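Local coordinates for protein YeaZ (Pseudomonas aeruginosa PAO579, PDB 4Y0W) that is an essential protein that takes part in the biosynthesis of threonylcarbamoyl adenosine, a modified nucleoside of tRNA, at residues E153-P158 with R178-P183. Residues are numbered along the deposited sequence; the frame is centred on the assembly and turned at random.
Sequences ERVAVP and RMPQRP
Residues 153-158 and 178-183 run as two irregular loop segments in roughly the same direction, 23° apart, closest where the CA atoms of Glu153 and Met179 lie 4.7 Å from each other. At this end Arg178 grips the Glu153 carboxylate side-on in a salt bridge, one nitrogen to each oxygen. Arg178 NE meets the syn lone pair of Glu153 OE1 almost straight, at 172°, whereas Arg178 NH2 reaches Glu153 OE2 at 2.9 Å from a tilted position; the carboxylate and guanidinium planes stand 35° apart. Bent at chi2, with chi1 nearly eclipsed, the Glu153 chain brings its carboxylate to the guanidinium edge. A second salt bridge ties Arg178 NH1 to Asp127 OD1, so two acids probably share its charge. The contact joins two successive loops beside the second five-stranded mixed sheet of the two-lobed, actin-like ATPase fold, flanking strand 167-169. Val155 CG2 touches Met179 CG (3.8 Å) and Pro180 CD (3.9 Å), and Val155 also rests on Val129 and Trp131 of strand 129-137. The bent Gln181 chain brings NE2 to Val155 O at 3.2 Å in a hydrogen bond, the oxygen in the amide plane but the donor well above the carbonyl plane. Pro180 CG packs against that same oxygen.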
loop_
_atom_site.group_PDB
_atom_site.type_symbol
_atom_site.label_atom_id
_atom_site.label_comp_id
_atom_site.label_asym_id
_atom_site.label_seq_id
_atom_site.Cartn_x
_atom_site.Cartn_y
_atom_site.Cartn_z
ATOM N N GLU A 153 27.543 30.367 40.763
ATOM C CA GLU A 153 28.804 30.635 41.460
ATOM C C GLU A 153 29.077 32.131 41.679
ATOM O O GLU A 153 29.895 32.476 42.501
ATOM C CB GLU A 153 30.027 29.914 40.840
ATOM C CG GLU A 153 29.935 29.317 39.449
ATOM C CD GLU A 153 29.054 28.091 39.359
ATOM O OE1 GLU A 153 29.360 27.015 39.923
ATOM O OE2 GLU A 153 28.019 28.234 38.697
ATOM N N ARG A 154 28.349 33.001 41.004
ATOM C CA ARG A 154 28.548 34.425 41.131
ATOM C C ARG A 154 27.483 35.136 41.974
ATOM O O ARG A 154 27.561 36.349 42.143
ATOM C CB ARG A 154 28.615 35.040 39.734
ATOM C CG ARG A 154 29.826 34.574 38.924
ATOM C CD ARG A 154 29.799 35.101 37.492
ATOM N NE ARG A 154 30.185 36.511 37.418
ATOM C CZ ARG A 154 29.590 37.435 36.661
ATOM N NH1 ARG A 154 28.548 37.136 35.893
ATOM N NH2 ARG A 154 30.033 38.682 36.680
ATOM N N VAL A 155 26.492 34.432 42.520
ATOM C CA VAL A 155 25.474 35.167 43.275
ATOM C C VAL A 155 26.053 35.748 44.578
ATOM O O VAL A 155 26.965 35.177 45.156
ATOM C CB VAL A 155 24.181 34.355 43.562
ATOM C CG1 VAL A 155 23.508 33.947 42.270
ATOM C CG2 VAL A 155 24.426 33.145 44.455
ATOM N N ALA A 156 25.484 36.861 45.034
ATOM C CA ALA A 156 25.958 37.542 46.236
ATOM C C ALA A 156 24.854 38.214 47.045
ATOM O O ALA A 156 23.866 38.700 46.494
ATOM C CB ALA A 156 26.981 38.592 45.850
ATOM N N VAL A 157 25.076 38.307 48.348
ATOM C CA VAL A 157 24.147 38.979 49.239
ATOM C C VAL A 157 24.741 40.327 49.684
ATOM O O VAL A 157 25.940 40.446 49.821
ATOM C CB VAL A 157 23.774 38.083 50.442
ATOM C CG1 VAL A 157 23.041 36.843 49.953
ATOM C CG2 VAL A 157 24.996 37.639 51.237
ATOM N N PRO A 158 23.897 41.351 49.892
ATOM C CA PRO A 158 24.371 42.663 50.330
ATOM C C PRO A 158 24.534 42.844 51.867
ATOM O O PRO A 158 24.989 43.884 52.324
ATOM C CB PRO A 158 23.268 43.590 49.827
ATOM C CG PRO A 158 22.027 42.772 49.995
ATOM C CD PRO A 158 22.420 41.334 49.750
ATOM N N ARG A 178 26.491 25.148 44.566
ATOM C CA ARG A 178 27.401 25.842 43.668
ATOM C C ARG A 178 27.525 27.305 44.009
ATOM O O ARG A 178 28.263 28.026 43.368
ATOM C CB ARG A 178 26.921 25.674 42.231
ATOM C CG ARG A 178 27.239 24.295 41.656
ATOM C CD ARG A 178 26.510 24.044 40.345
ATOM N NE ARG A 178 26.879 25.050 39.346
ATOM C CZ ARG A 178 26.327 25.149 38.146
ATOM N NH1 ARG A 178 25.391 24.292 37.789
ATOM N NH2 ARG A 178 26.717 26.098 37.292
ATOM N N MET A 179 26.755 27.751 44.989
ATOM C CA MET A 179 26.768 29.141 45.418
ATOM C C MET A 179 27.904 29.464 46.401
ATOM O O MET A 179 28.306 28.599 47.196
ATOM C CB MET A 179 25.425 29.444 46.070
ATOM C CG MET A 179 24.279 29.400 45.072
ATOM S SD MET A 179 22.686 29.808 45.779
ATOM C CE MET A 179 21.579 29.777 44.382
ATOM N N PRO A 180 28.404 30.716 46.391
ATOM C CA PRO A 180 29.530 31.037 47.309
ATOM C C PRO A 180 29.153 31.124 48.789
ATOM O O PRO A 180 30.039 31.025 49.638
ATOM C CB PRO A 180 30.030 32.411 46.826
ATOM C CG PRO A 180 29.121 32.857 45.724
ATOM C CD PRO A 180 27.950 31.903 45.639
ATOM N N GLN A 181 27.868 31.352 49.082
ATOM C CA GLN A 181 27.341 31.266 50.445
ATOM C C GLN A 181 25.982 30.604 50.451
ATOM O O GLN A 181 25.360 30.416 49.405
ATOM C CB GLN A 181 27.234 32.646 51.105
ATOM C CG GLN A 181 26.290 33.624 50.411
ATOM C CD GLN A 181 26.877 34.189 49.126
ATOM O OE1 GLN A 181 27.983 34.746 49.121
ATOM N NE2 GLN A 181 26.144 34.047 48.027
ATOM N N ARG A 182 25.525 30.255 51.647
ATOM C CA ARG A 182 24.199 29.710 51.828
ATOM C C ARG A 182 23.667 30.095 53.192
ATOM O O ARG A 182 24.440 30.362 54.100
ATOM C CB ARG A 182 24.214 28.207 51.644
ATOM C CG ARG A 182 25.046 27.441 52.655
ATOM C CD ARG A 182 24.521 26.018 52.793
ATOM N NE ARG A 182 23.205 26.090 53.439
ATOM C CZ ARG A 182 22.183 25.257 53.242
ATOM N NH1 ARG A 182 22.285 24.221 52.376
ATOM N NH2 ARG A 182 21.042 25.479 53.917
ATOM N N PRO A 183 22.336 30.181 53.332
ATOM C CA PRO A 183 21.750 30.570 54.623
ATOM C C PRO A 183 21.493 29.386 55.524
ATOM O O PRO A 183 21.567 28.229 55.084
ATOM C CB PRO A 183 20.401 31.164 54.220
ATOM C CG PRO A 183 20.008 30.351 53.031
ATOM C CD PRO A 183 21.304 30.056 52.288
#